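Long-range contacts in glycoside hydrolase YxiA (Bacillus licheniformis, PDB 3LV4), which probably hydrolyses arabinan internally at alpha-1,5 linkages, as a calcium-binding family 43 glycoside hydrolase related to endo-arabinanases: residues P16-A21 and S293-E298; G23-F28 and T38-W43; N328-P333 and T408-F413. All coordinates share one frame; numbering follows the deposited sequence.

Contact 1 (P16-A21 and S293-E298); sequences PSIIKA and SAFYDE
Ser17 and Ser293 bring their CA atoms to 5.2 Å where strands 17-21 and 293-296 run in the same sense, their axes inclined by 27°. The two strands belong to different blades of the five-bladed beta-propeller of family 43: each lies next to the central axis, and their meeting joins the first blade to the last. Backbone bonding stays within the blades, Ser17 with Phe28 and Ser293 with Ile306, and side chains make the junction. Ser293 supplies the polar part of it, Ile18 and Phe295 much of the packing. The chi1 of Ser293, 47°, holds OG between the backbone N and the carbonyl carbon, directed at strand 17-21, where it donates to Pro16 O at 2.9 Å from above the carbonyl plane. The same OG accepts from Ile18 N at 3.0 Å, a bent bond of 140°, so one buried hydroxyl bridges the backbone on both flanks of Ser17. Pro16 follows Asp15, the predicted proton acceptor, which sets this grip beside the probable active site. Farther along, Ile18 turns CG2 onto strand 293-296, 3.6 Å from Ala294 O. Beyond Ile18, the bent chain of Lys20 crosses Phe295 at about a right angle, its CE 3.8 Å from Phe295 CZ.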
ATOM      1  N   PRO A  16      -7.720   2.695   0.432  1.00  8.33           N
ATOM      2  CA  PRO A  16      -8.020   2.762   1.868  1.00  8.42           C
ATOM      3  C   PRO A  16      -6.831   3.217   2.722  1.00 10.00           C
ATOM      4  O   PRO A  16      -5.717   2.686   2.590  1.00  9.60           O
ATOM      5  CB  PRO A  16      -8.373   1.310   2.210  1.00  7.96           C
ATOM      6  CG  PRO A  16      -7.565   0.517   1.216  1.00  6.84           C
ATOM      7  CD  PRO A  16      -7.693   1.308  -0.062  1.00  8.56           C
ATOM      8  N   SER A  17      -7.080   4.186   3.598  1.00  8.25           N
ATOM      9  CA  SER A  17      -6.073   4.652   4.551  1.00  7.99           C
ATOM     10  C   SER A  17      -6.538   4.344   5.977  1.00  9.95           C
ATOM     11  O   SER A  17      -7.529   4.902   6.463  1.00 10.57           O
ATOM     12  CB  SER A  17      -5.799   6.151   4.366  1.00  8.98           C
ATOM     13  OG  SER A  17      -4.519   6.509   4.872  1.00 10.42           O
ATOM     14  N   ILE A  18      -5.815   3.444   6.634  1.00  6.90           N
ATOM     15  CA  ILE A  18      -6.215   2.895   7.929  1.00  9.20           C
ATOM     16  C   ILE A  18      -5.945   3.838   9.099  1.00  8.95           C
ATOM     17  O   ILE A  18      -4.932   4.543   9.134  1.00 10.91           O
ATOM     18  CB  ILE A  18      -5.499   1.531   8.186  1.00  9.22           C
ATOM     19  CG1 ILE A  18      -6.097   0.795   9.391  1.00 12.36           C
ATOM     20  CG2 ILE A  18      -3.989   1.724   8.366  1.00 12.21           C
ATOM     21  CD1 ILE A  18      -7.390   0.075   9.090  1.00 14.76           C
ATOM     22  N   ILE A  19      -6.861   3.855  10.058  1.00  9.82           N
ATOM     23  CA  ILE A  19      -6.627   4.563  11.314  1.00  9.67           C
ATOM     24  C   ILE A  19      -7.450   3.883  12.397  1.00 11.17           C
ATOM     25  O   ILE A  19      -8.599   3.498  12.161  1.00 12.74           O
ATOM     26  CB  ILE A  19      -6.976   6.079  11.222  1.00  8.34           C
ATOM     27  CG1 ILE A  19      -6.833   6.750  12.601  1.00 10.09           C
ATOM     28  CG2 ILE A  19      -8.390   6.294  10.632  1.00  9.60           C
ATOM     29  CD1 ILE A  19      -7.023   8.274  12.592  1.00  8.76           C
ATOM     30  N   LYS A  20      -6.857   3.698  13.569  1.00 11.73           N
ATOM     31  CA  LYS A  20      -7.588   3.093  14.665  1.00 14.20           C
ATOM     32  C   LYS A  20      -7.917   4.137  15.717  1.00 15.45           C
ATOM     33  O   LYS A  20      -7.047   4.897  16.138  1.00 16.38           O
ATOM     34  CB  LYS A  20      -6.806   1.935  15.289  1.00 15.62           C
ATOM     35  CG  LYS A  20      -7.576   1.261  16.414  1.00 19.12           C
ATOM     36  CD  LYS A  20      -7.245  -0.198  16.521  1.00 24.03           C
ATOM     37  CE  LYS A  20      -6.153  -0.470  17.503  1.00 28.70           C
ATOM     38  NZ  LYS A  20      -6.531  -1.646  18.355  1.00 33.03           N
ATOM     39  N   ALA A  21      -9.180   4.184  16.124  1.00 16.08           N
ATOM     40  CA  ALA A  21      -9.591   5.081  17.198  1.00 18.13           C
ATOM     41  C   ALA A  21     -10.679   4.420  18.015  1.00 20.70           C
ATOM     42  O   ALA A  21     -11.530   3.732  17.468  1.00 21.91           O
ATOM     43  CB  ALA A  21     -10.095   6.398  16.625  1.00 19.52           C
ATOM     44  N   SER A 293      -2.462   0.961   2.762  1.00  9.59           N
ATOM     45  CA  SER A 293      -1.934   1.526   3.987  1.00  8.19           C
ATOM     46  C   SER A 293      -1.430   0.334   4.794  1.00  9.20           C
ATOM     47  O   SER A 293      -1.455  -0.811   4.319  1.00 10.07           O
ATOM     48  CB  SER A 293      -2.989   2.349   4.754  1.00  6.63           C
ATOM     49  OG  SER A 293      -4.229   1.671   4.872  1.00  9.41           O
ATOM     50  N   ALA A 294      -0.949   0.591   5.996  1.00  8.78           N
ATOM     51  CA  ALA A 294      -0.388  -0.482   6.805  1.00  8.05           C
ATOM     52  C   ALA A 294      -0.454  -0.075   8.264  1.00 11.21           C
ATOM     53  O   ALA A 294      -0.451   1.116   8.587  1.00 11.55           O
ATOM     54  CB  ALA A 294       1.041  -0.783   6.376  1.00  8.89           C
ATOM     55  N   PHE A 295      -0.536  -1.066   9.142  1.00 12.15           N
ATOM     56  CA  PHE A 295      -0.778  -0.820  10.552  1.00 11.77           C
ATOM     57  C   PHE A 295       0.104  -1.744  11.357  1.00 11.78           C
ATOM     58  O   PHE A 295       0.184  -2.941  11.065  1.00 13.15           O
ATOM     59  CB  PHE A 295      -2.253  -1.107  10.871  1.00 12.07           C
ATOM     60  CG  PHE A 295      -2.646  -0.793  12.277  1.00 12.91           C
ATOM     61  CD1 PHE A 295      -2.993   0.511  12.635  1.00 16.11           C
ATOM     62  CD2 PHE A 295      -2.707  -1.792  13.237  1.00 13.86           C
ATOM     63  CE1 PHE A 295      -3.373   0.814  13.925  1.00 19.25           C
ATOM     64  CE2 PHE A 295      -3.085  -1.493  14.539  1.00 18.30           C
ATOM     65  CZ  PHE A 295      -3.419  -0.189  14.882  1.00 20.46           C
ATOM     66  N   TYR A 296       0.780  -1.180  12.354  1.00 11.87           N
ATOM     67  CA  TYR A 296       1.515  -1.966  13.335  1.00 12.73           C
ATOM     68  C   TYR A 296       0.796  -1.906  14.689  1.00 12.79           C
ATOM     69  O   TYR A 296       0.523  -0.823  15.211  1.00 14.35           O
ATOM     70  CB  TYR A 296       2.966  -1.480  13.466  1.00 12.57           C
ATOM     71  CG  TYR A 296       3.679  -2.127  14.630  1.00 14.37           C
ATOM     72  CD1 TYR A 296       4.147  -3.425  14.540  1.00 15.06           C
ATOM     73  CD2 TYR A 296       3.859  -1.442  15.830  1.00 14.88           C
ATOM     74  CE1 TYR A 296       4.780  -4.033  15.613  1.00 16.54           C
ATOM     75  CE2 TYR A 296       4.495  -2.037  16.901  1.00 15.34           C
ATOM     76  CZ  TYR A 296       4.949  -3.335  16.789  1.00 18.38           C
ATOM     77  OH  TYR A 296       5.575  -3.937  17.860  1.00 20.59           O
ATOM     78  N   ASP A 297       0.477  -3.074  15.244  1.00 13.52           N
ATOM     79  CA  ASP A 297      -0.260  -3.156  16.508  1.00 13.73           C
ATOM     80  C   ASP A 297       0.720  -3.365  17.665  1.00 15.93           C
ATOM     81  O   ASP A 297       1.287  -4.443  17.806  1.00 16.84           O
ATOM     82  CB  ASP A 297      -1.271  -4.308  16.436  1.00 15.24           C
ATOM     83  CG  ASP A 297      -2.169  -4.394  17.662  1.00 21.51           C
ATOM     84  OD1 ASP A 297      -1.749  -3.977  18.755  1.00 25.18           O
ATOM     85  OD2 ASP A 297      -3.303  -4.898  17.532  1.00 25.94           O
ATOM     86  N   GLU A 298       0.917  -2.326  18.478  1.00 17.56           N
ATOM     87  CA  GLU A 298       1.886  -2.358  19.573  1.00 22.86           C
ATOM     88  C   GLU A 298       1.582  -3.467  20.566  1.00 23.20           C
ATOM     89  O   GLU A 298       2.487  -4.072  21.124  1.00 25.43           O
ATOM     90  CB  GLU A 298       1.897  -1.023  20.326  1.00 30.67           C
ATOM     91  CG  GLU A 298       2.470   0.152  19.563  1.00 38.77           C
ATOM     92  CD  GLU A 298       2.558   1.404  20.426  1.00 47.12           C
ATOM     93  OE1 GLU A 298       1.547   1.749  21.081  1.00 49.10           O
ATOM     94  OE2 GLU A 298       3.637   2.040  20.454  1.00 50.74           O
TER

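Contact 2 (G23-F28 and T38-W43); sequences GTYYVF and TDLMNW. With ACT (acetate ion), chain F.
Tyr25, Leu40 and Trp43 share one first torsion, chi1 near -64°, with CG beside the backbone N and anti to the carbonyl carbon; in Leu40 and Trp43 it carries the end of the side chain to strand 24-29. Leu40 CD2 settles over one face of the Tyr25 ring, 3.5 Å from Tyr25 CG, in a CH-pi contact only 20° off the ring normal. Thr38 O lies at the edge of that ring, 3.8 Å from Tyr25 CE2. The Tyr25 hydroxyl donates to an acetate oxygen, its OH 2.6 Å from ACT O; this ion probably came from the crystallisation liquor. Trp43 reaches the strand with the far end of its indole, CH2 3.9 Å from Val27 CG1; the Trp43 and Val27 side chains cross at about a right angle. At the exposed end a water donates to Gly23 O (2.9 Å) and to Thr38 O (2.7 Å), joining the two backbones where they lack a direct bond. Asp39 OD1 shapes the loop from within: it accepts from the backbone N of Met41 (present as selenomethionine), an Asx turn, and, almost straight, from Asn42 N at 2.7 Å, an Asx motif. In the propeller's first blade this loop links strand 33-37 to strand 44-47, folding back over strand 24-29, while Leu40 and Val27 also touch strand 303-310 of the last blade.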
ATOM      1  N   GLY A  23     -10.767   1.911  19.739  1.00 25.55           N
ATOM      2  CA  GLY A  23     -10.789   0.466  19.582  1.00 21.87           C
ATOM      3  C   GLY A  23     -11.418  -0.043  18.287  1.00 19.50           C
ATOM      4  O   GLY A  23     -11.674  -1.241  18.136  1.00 21.48           O
ATOM      5  N   THR A  24     -11.661   0.866  17.347  1.00 15.24           N
ATOM      6  CA  THR A  24     -12.292   0.521  16.079  1.00 14.91           C
ATOM      7  C   THR A  24     -11.371   0.921  14.933  1.00 12.78           C
ATOM      8  O   THR A  24     -10.758   1.983  14.981  1.00 13.00           O
ATOM      9  CB  THR A  24     -13.640   1.254  15.922  1.00 15.44           C
ATOM     10  OG1 THR A  24     -14.547   0.808  16.936  1.00 15.98           O
ATOM     11  CG2 THR A  24     -14.246   1.000  14.546  1.00 15.67           C
ATOM     12  N   TYR A  25     -11.264   0.065  13.922  1.00 10.89           N
ATOM     13  CA  TYR A  25     -10.454   0.378  12.746  1.00 10.54           C
ATOM     14  C   TYR A  25     -11.319   1.083  11.715  1.00 11.67           C
ATOM     15  O   TYR A  25     -12.437   0.648  11.434  1.00 14.16           O
ATOM     16  CB  TYR A  25      -9.887  -0.893  12.114  1.00 10.30           C
ATOM     17  CG  TYR A  25      -8.928  -1.655  12.999  1.00 12.09           C
ATOM     18  CD1 TYR A  25      -7.587  -1.291  13.080  1.00 14.14           C
ATOM     19  CD2 TYR A  25      -9.358  -2.749  13.744  1.00 13.64           C
ATOM     20  CE1 TYR A  25      -6.705  -1.984  13.888  1.00 15.14           C
ATOM     21  CE2 TYR A  25      -8.486  -3.448  14.553  1.00 14.16           C
ATOM     22  CZ  TYR A  25      -7.159  -3.062  14.618  1.00 17.50           C
ATOM     23  OH  TYR A  25      -6.282  -3.750  15.420  1.00 20.68           O
ATOM     24  N   TYR A  26     -10.793   2.167  11.153  1.00  9.71           N
ATOM     25  CA  TYR A  26     -11.449   2.877  10.068  1.00 10.04           C
ATOM     26  C   TYR A  26     -10.572   2.866   8.833  1.00 10.55           C
ATOM     27  O   TYR A  26      -9.347   2.907   8.942  1.00 12.29           O
ATOM     28  CB  TYR A  26     -11.713   4.331  10.480  1.00 10.49           C
ATOM     29  CG  TYR A  26     -12.781   4.461  11.530  1.00 11.77           C
ATOM     30  CD1 TYR A  26     -12.473   4.352  12.881  1.00 14.43           C
ATOM     31  CD2 TYR A  26     -14.104   4.693  11.169  1.00 12.53           C
ATOM     32  CE1 TYR A  26     -13.461   4.468  13.848  1.00 15.96           C
ATOM     33  CE2 TYR A  26     -15.096   4.807  12.122  1.00 14.79           C
ATOM     34  CZ  TYR A  26     -14.774   4.696  13.459  1.00 17.79           C
ATOM     35  OH  TYR A  26     -15.770   4.813  14.405  1.00 20.63           O
ATOM     36  N   VAL A  27     -11.194   2.796   7.659  1.00  9.25           N
ATOM     37  CA  VAL A  27     -10.489   3.110   6.424  1.00  8.18           C
ATOM     38  C   VAL A  27     -11.159   4.283   5.727  1.00  9.25           C
ATOM     39  O   VAL A  27     -12.393   4.340   5.616  1.00 10.35           O
ATOM     40  CB  VAL A  27     -10.363   1.902   5.453  1.00  6.64           C
ATOM     41  CG1 VAL A  27      -9.318   0.906   5.970  1.00  8.86           C
ATOM     42  CG2 VAL A  27     -11.725   1.237   5.214  1.00  6.05           C
ATOM     43  N   PHE A  28     -10.341   5.230   5.282  1.00  9.14           N
ATOM     44  CA  PHE A  28     -10.834   6.371   4.509  1.00  8.49           C
ATOM     45  C   PHE A  28     -10.226   6.293   3.127  1.00  7.37           C
ATOM     46  O   PHE A  28      -9.011   6.125   2.985  1.00  8.92           O
ATOM     47  CB  PHE A  28     -10.456   7.698   5.179  1.00  7.77           C
ATOM     48  CG  PHE A  28     -11.173   7.938   6.483  1.00  7.63           C
ATOM     49  CD1 PHE A  28     -10.653   7.453   7.675  1.00  8.93           C
ATOM     50  CD2 PHE A  28     -12.378   8.636   6.509  1.00  8.72           C
ATOM     51  CE1 PHE A  28     -11.317   7.666   8.877  1.00 10.86           C
ATOM     52  CE2 PHE A  28     -13.050   8.865   7.710  1.00  8.70           C
ATOM     53  CZ  PHE A  28     -12.523   8.373   8.894  1.00 10.91           C
ATOM     54  N   THR A  38     -14.111  -3.901  13.883  1.00 13.32           N
ATOM     55  CA  THR A  38     -13.323  -4.126  15.085  1.00 13.28           C
ATOM     56  C   THR A  38     -12.350  -5.290  14.917  1.00 17.17           C
ATOM     57  O   THR A  38     -11.468  -5.486  15.755  1.00 18.92           O
ATOM     58  CB  THR A  38     -14.204  -4.407  16.308  1.00 17.10           C
ATOM     59  OG1 THR A  38     -15.087  -5.493  16.014  1.00 18.79           O
ATOM     60  CG2 THR A  38     -15.007  -3.169  16.697  1.00 18.31           C
ATOM     61  N   ASP A  39     -12.505  -6.064  13.843  1.00 16.03           N
ATOM     62  CA  ASP A  39     -11.707  -7.281  13.686  1.00 16.63           C
ATOM     63  C   ASP A  39     -10.896  -7.360  12.392  1.00 16.17           C
ATOM     64  O   ASP A  39     -10.206  -8.346  12.165  1.00 17.69           O
ATOM     65  CB  ASP A  39     -12.589  -8.529  13.829  1.00 16.39           C
ATOM     66  CG  ASP A  39     -13.678  -8.605  12.769  1.00 18.06           C
ATOM     67  OD1 ASP A  39     -13.714  -7.738  11.869  1.00 16.23           O
ATOM     68  OD2 ASP A  39     -14.505  -9.536  12.838  1.00 18.04           O
ATOM     69  N   LEU A  40     -10.990  -6.328  11.556  1.00 14.99           N
ATOM     70  CA  LEU A  40     -10.317  -6.301  10.253  1.00 13.62           C
ATOM     71  C   LEU A  40     -10.864  -7.350   9.281  1.00 13.84           C
ATOM     72  O   LEU A  40     -10.258  -7.616   8.242  1.00 14.31           O
ATOM     73  CB  LEU A  40      -8.794  -6.465  10.406  1.00 13.13           C
ATOM     74  CG  LEU A  40      -8.063  -5.330  11.131  1.00 14.29           C
ATOM     75  CD1 LEU A  40      -6.575  -5.653  11.283  1.00 17.05           C
ATOM     76  CD2 LEU A  40      -8.248  -3.982  10.429  1.00 14.80           C
HETATM   77  N   MSE A  41     -12.014  -7.935   9.615  1.00 14.76           N
HETATM   78  CA  MSE A  41     -12.620  -8.963   8.774  1.00 14.65           C
HETATM   79  C   MSE A  41     -14.054  -8.618   8.421  1.00 15.34           C
HETATM   80  O   MSE A  41     -14.497  -8.833   7.295  1.00 16.18           O
HETATM   81  CB  MSE A  41     -12.586 -10.319   9.481  1.00 16.87           C
HETATM   82  CG  MSE A  41     -11.193 -10.771   9.849  1.00 20.20           C
HETATM   83 SE   MSE A  41     -11.280 -12.232  11.126  1.00 30.80          SE
HETATM   84  CE  MSE A  41     -12.184 -13.551  10.002  1.00 26.90           C
ATOM     85  N   ASN A  42     -14.789  -8.098   9.395  1.00 14.70           N
ATOM     86  CA  ASN A  42     -16.172  -7.723   9.161  1.00 15.67           C
ATOM     87  C   ASN A  42     -16.340  -6.221   9.145  1.00 13.82           C
ATOM     88  O   ASN A  42     -16.459  -5.579  10.192  1.00 15.26           O
ATOM     89  CB  ASN A  42     -17.082  -8.392  10.181  1.00 18.51           C
ATOM     90  CG  ASN A  42     -17.064  -9.899  10.042  1.00 22.95           C
ATOM     91  OD1 ASN A  42     -17.786 -10.468   9.218  1.00 23.08           O
ATOM     92  ND2 ASN A  42     -16.208 -10.555  10.822  1.00 24.91           N
ATOM     93  N   TRP A  43     -16.327  -5.665   7.939  1.00 12.99           N
ATOM     94  CA  TRP A  43     -16.407  -4.221   7.759  1.00 13.37           C
ATOM     95  C   TRP A  43     -17.840  -3.760   7.568  1.00 12.64           C
ATOM     96  O   TRP A  43     -18.674  -4.488   7.022  1.00 12.71           O
ATOM     97  CB  TRP A  43     -15.566  -3.773   6.559  1.00 13.05           C
ATOM     98  CG  TRP A  43     -14.094  -4.032   6.724  1.00 13.33           C
ATOM     99  CD1 TRP A  43     -13.423  -5.172   6.390  1.00 15.43           C
ATOM    100  CD2 TRP A  43     -13.111  -3.128   7.260  1.00 11.45           C
ATOM    101  NE1 TRP A  43     -12.085  -5.036   6.685  1.00 16.33           N
ATOM    102  CE2 TRP A  43     -11.868  -3.792   7.219  1.00 13.73           C
ATOM    103  CE3 TRP A  43     -13.164  -1.826   7.770  1.00 10.76           C
ATOM    104  CZ2 TRP A  43     -10.687  -3.203   7.675  1.00 11.83           C
ATOM    105  CZ3 TRP A  43     -11.985  -1.235   8.216  1.00  9.61           C
ATOM    106  CH2 TRP A  43     -10.763  -1.928   8.169  1.00 10.18           C
TER
HETATM  107  C   ACT F 601      -7.469  -7.070  15.838  1.00 36.51           C
HETATM  108  O   ACT F 601      -7.006  -6.079  16.449  1.00 28.80           O
HETATM  109  OXT ACT F 601      -7.102  -7.218  14.651  1.00 39.18           O
HETATM  110  CH3 ACT F 601      -8.418  -8.017  16.495  1.00 35.49           C
HETATM  111  O   HOH W   1     -10.588  -3.899  17.728  1.00 34.21           O

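Contact 3 (N328-P333 and T408-F413); sequences NKQGWP and TYDGVF
Asp410 and Asn328 bury the most surface here, meeting at about a right angle with amide and carboxylate planes nearly perpendicular. Asn328 holds CG between its backbone N and carbonyl carbon (chi1 79°), which sets the amide between strand 408-413 and its own turn; its two ends then serve different partners. ND2 crosses to Asp410 O at 3.1 Å, a fairly straight bond of 154° that arrives from above the carbonyl plane. OD1 turns inward and accepts from Trp332 N at 3.0 Å, with a weak bond from Gln330 N, so the residue that reaches out also braces its own loop. That loop is a type I beta turn, Asn328 to Gly331, between the last two strands of the final propeller blade; strand 408-413 belongs to the C-terminal lipocalin-like domain, and the contact therefore spans the two domains. The carboxylate of Asp410 lies against the turn's exposed side chains. Gln330 NE2 offers OD2 a weak bond at 3.2 Å, while the aliphatic part of Lys329 crosses the carboxylate at a slant, its CD 3.3 Å from Asp410 OD1. Lys329 NZ stays 5.0 Å from Asp410 OD1, where its charge may still help steady the carboxylate. A water accepts from Lys329 N and donates to Gly411 O, at 2.9 Å from each.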
ATOM      1  N   ASN A 328      10.815 -11.080   7.416  1.00 11.21           N
ATOM      2  CA  ASN A 328      11.812 -12.103   7.119  1.00 10.25           C
ATOM      3  C   ASN A 328      13.121 -11.816   7.839  1.00 11.92           C
ATOM      4  O   ASN A 328      13.268 -10.762   8.468  1.00 12.92           O
ATOM      5  CB  ASN A 328      11.983 -12.334   5.607  1.00  9.99           C
ATOM      6  CG  ASN A 328      12.851 -11.287   4.916  1.00  9.82           C
ATOM      7  OD1 ASN A 328      13.435 -10.396   5.547  1.00 10.35           O
ATOM      8  ND2 ASN A 328      12.948 -11.409   3.587  1.00 10.21           N
ATOM      9  N   LYS A 329      14.061 -12.753   7.756  1.00 11.95           N
ATOM     10  CA  LYS A 329      15.286 -12.676   8.543  1.00 14.95           C
ATOM     11  C   LYS A 329      16.135 -11.448   8.216  1.00 13.10           C
ATOM     12  O   LYS A 329      16.915 -11.004   9.046  1.00 16.63           O
ATOM     13  CB  LYS A 329      16.113 -13.963   8.408  1.00 18.01           C
ATOM     14  CG  LYS A 329      16.699 -14.191   7.035  1.00 26.05           C
ATOM     15  CD  LYS A 329      17.638 -15.402   7.029  1.00 32.59           C
ATOM     16  CE  LYS A 329      18.844 -15.168   7.915  1.00 36.82           C
ATOM     17  NZ  LYS A 329      19.771 -16.341   7.900  1.00 41.07           N
ATOM     18  N   GLN A 330      15.964 -10.898   7.016  1.00 11.49           N
ATOM     19  CA  GLN A 330      16.737  -9.731   6.564  1.00 12.17           C
ATOM     20  C   GLN A 330      16.067  -8.397   6.892  1.00 11.32           C
ATOM     21  O   GLN A 330      16.576  -7.331   6.531  1.00 11.46           O
ATOM     22  CB  GLN A 330      16.952  -9.808   5.049  1.00 14.45           C
ATOM     23  CG  GLN A 330      17.171 -11.220   4.528  1.00 24.49           C
ATOM     24  CD  GLN A 330      18.506 -11.758   4.927  1.00 33.24           C
ATOM     25  OE1 GLN A 330      19.382 -11.002   5.348  1.00 37.37           O
ATOM     26  NE2 GLN A 330      18.681 -13.070   4.803  1.00 34.29           N
ATOM     27  N   GLY A 331      14.912  -8.437   7.547  1.00 11.00           N
ATOM     28  CA  GLY A 331      14.220  -7.201   7.866  1.00  9.66           C
ATOM     29  C   GLY A 331      13.404  -6.611   6.723  1.00 10.89           C
ATOM     30  O   GLY A 331      13.206  -5.391   6.653  1.00  9.63           O
ATOM     31  N   TRP A 332      12.944  -7.471   5.817  1.00  9.59           N
ATOM     32  CA  TRP A 332      11.990  -7.082   4.782  1.00  8.87           C
ATOM     33  C   TRP A 332      10.628  -7.728   5.061  1.00  8.78           C
ATOM     34  O   TRP A 332      10.555  -8.905   5.433  1.00 10.79           O
ATOM     35  CB  TRP A 332      12.506  -7.480   3.388  1.00  9.36           C
ATOM     36  CG  TRP A 332      13.664  -6.650   2.959  1.00 10.13           C
ATOM     37  CD1 TRP A 332      14.992  -6.979   3.039  1.00 10.67           C
ATOM     38  CD2 TRP A 332      13.614  -5.322   2.423  1.00 10.04           C
ATOM     39  NE1 TRP A 332      15.765  -5.944   2.559  1.00 11.91           N
ATOM     40  CE2 TRP A 332      14.943  -4.915   2.182  1.00 10.42           C
ATOM     41  CE3 TRP A 332      12.574  -4.444   2.113  1.00  9.74           C
ATOM     42  CZ2 TRP A 332      15.258  -3.664   1.648  1.00 10.04           C
ATOM     43  CZ3 TRP A 332      12.889  -3.194   1.580  1.00 11.36           C
ATOM     44  CH2 TRP A 332      14.220  -2.820   1.351  1.00 10.24           C
ATOM     45  N   PRO A 333       9.547  -6.958   4.898  1.00  8.43           N
ATOM     46  CA  PRO A 333       8.225  -7.518   5.194  1.00  8.43           C
ATOM     47  C   PRO A 333       7.730  -8.384   4.045  1.00  8.67           C
ATOM     48  O   PRO A 333       7.953  -8.039   2.885  1.00 10.02           O
ATOM     49  CB  PRO A 333       7.340  -6.271   5.341  1.00 10.58           C
ATOM     50  CG  PRO A 333       8.005  -5.234   4.474  1.00  8.87           C
ATOM     51  CD  PRO A 333       9.488  -5.542   4.495  1.00  7.75           C
ATOM     52  N   THR A 408      17.937 -16.605  -4.210  1.00 11.17           N
ATOM     53  CA  THR A 408      17.699 -17.081  -2.853  1.00 10.65           C
ATOM     54  C   THR A 408      16.580 -16.260  -2.233  1.00 10.97           C
ATOM     55  O   THR A 408      16.589 -15.036  -2.313  1.00 11.69           O
ATOM     56  CB  THR A 408      18.956 -16.950  -1.976  1.00 12.33           C
ATOM     57  OG1 THR A 408      20.009 -17.752  -2.530  1.00 13.90           O
ATOM     58  CG2 THR A 408      18.662 -17.425  -0.557  1.00 13.36           C
ATOM     59  N   TYR A 409      15.615 -16.945  -1.629  1.00 10.41           N
ATOM     60  CA  TYR A 409      14.438 -16.299  -1.073  1.00 10.23           C
ATOM     61  C   TYR A 409      14.364 -16.562   0.413  1.00 11.93           C
ATOM     62  O   TYR A 409      14.523 -17.702   0.856  1.00 14.41           O
ATOM     63  CB  TYR A 409      13.171 -16.851  -1.726  1.00 10.27           C
ATOM     64  CG  TYR A 409      13.045 -16.544  -3.192  1.00  9.91           C
ATOM     65  CD1 TYR A 409      13.697 -17.325  -4.146  1.00  8.97           C
ATOM     66  CD2 TYR A 409      12.281 -15.470  -3.631  1.00 10.17           C
ATOM     67  CE1 TYR A 409      13.585 -17.045  -5.505  1.00  8.05           C
ATOM     68  CE2 TYR A 409      12.162 -15.181  -4.984  1.00  9.78           C
ATOM     69  CZ  TYR A 409      12.817 -15.972  -5.912  1.00  9.09           C
ATOM     70  OH  TYR A 409      12.696 -15.691  -7.250  1.00  9.43           O
ATOM     71  N   ASP A 410      14.113 -15.505   1.179  1.00  9.86           N
ATOM     72  CA  ASP A 410      13.979 -15.608   2.624  1.00  7.97           C
ATOM     73  C   ASP A 410      12.568 -15.226   3.002  1.00  8.95           C
ATOM     74  O   ASP A 410      12.078 -14.168   2.600  1.00  9.46           O
ATOM     75  CB  ASP A 410      14.968 -14.661   3.308  1.00 10.10           C
ATOM     76  CG  ASP A 410      16.400 -15.146   3.188  1.00 14.17           C
ATOM     77  OD1 ASP A 410      16.746 -16.115   3.889  1.00 16.17           O
ATOM     78  OD2 ASP A 410      17.172 -14.575   2.389  1.00 17.20           O
ATOM     79  N   GLY A 411      11.903 -16.072   3.777  1.00  9.69           N
ATOM     80  CA  GLY A 411      10.521 -15.798   4.109  1.00  9.96           C
ATOM     81  C   GLY A 411      10.052 -16.446   5.386  1.00 10.18           C
ATOM     82  O   GLY A 411      10.860 -16.858   6.232  1.00  9.60           O
ATOM     83  N   VAL A 412       8.731 -16.529   5.517  1.00  8.87           N
ATOM     84  CA  VAL A 412       8.096 -16.967   6.750  1.00 11.35           C
ATOM     85  C   VAL A 412       6.951 -17.929   6.438  1.00 10.67           C
ATOM     86  O   VAL A 412       6.209 -17.716   5.467  1.00  9.57           O
ATOM     87  CB  VAL A 412       7.559 -15.749   7.550  1.00 10.47           C
ATOM     88  CG1 VAL A 412       7.001 -16.199   8.893  1.00 13.78           C
ATOM     89  CG2 VAL A 412       8.672 -14.721   7.776  1.00 10.69           C
ATOM     90  N   PHE A 413       6.831 -18.993   7.240  1.00 10.84           N
ATOM     91  CA  PHE A 413       5.701 -19.933   7.180  1.00 10.87           C
ATOM     92  C   PHE A 413       4.557 -19.447   8.075  1.00 10.22           C
ATOM     93  O   PHE A 413       4.790 -18.926   9.171  1.00 12.62           O
ATOM     94  CB  PHE A 413       6.112 -21.318   7.711  1.00 10.95           C
ATOM     95  CG  PHE A 413       6.962 -22.147   6.772  1.00 12.55           C
ATOM     96  CD1 PHE A 413       6.416 -22.727   5.637  1.00 12.42           C
ATOM     97  CD2 PHE A 413       8.295 -22.411   7.078  1.00 13.42           C
ATOM     98  CE1 PHE A 413       7.193 -23.523   4.795  1.00 12.10           C
ATOM     99  CE2 PHE A 413       9.081 -23.206   6.245  1.00 13.53           C
ATOM    100  CZ  PHE A 413       8.531 -23.764   5.104  1.00 10.63           C
TER
HETATM  101  O   HOH W   2      13.343 -15.335   6.649  1.00 10.96           O

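Overall arrangement
Contacts 1 and 2 are both buried and share the first-blade sheet: strands 17-21 and 24-29 are antiparallel neighbours, joined by Ile19 O to Tyr26 N at 2.8 Å. Contact 1 fastens blade to blade near the probable active site, combining a buried hydroxyl on backbone groups with apolar packing. Contact 2, farther from the centre, works chiefly within one blade, mainly through apolar and aromatic packing. The edge-to-face pair of Tyr25 and Phe295 couples them. Contact 3 stands apart, its nearest atoms about 8 Å from contact 1, and touches neither; partly buried between domains, it is mainly polar and relies on amide, carboxylate and water.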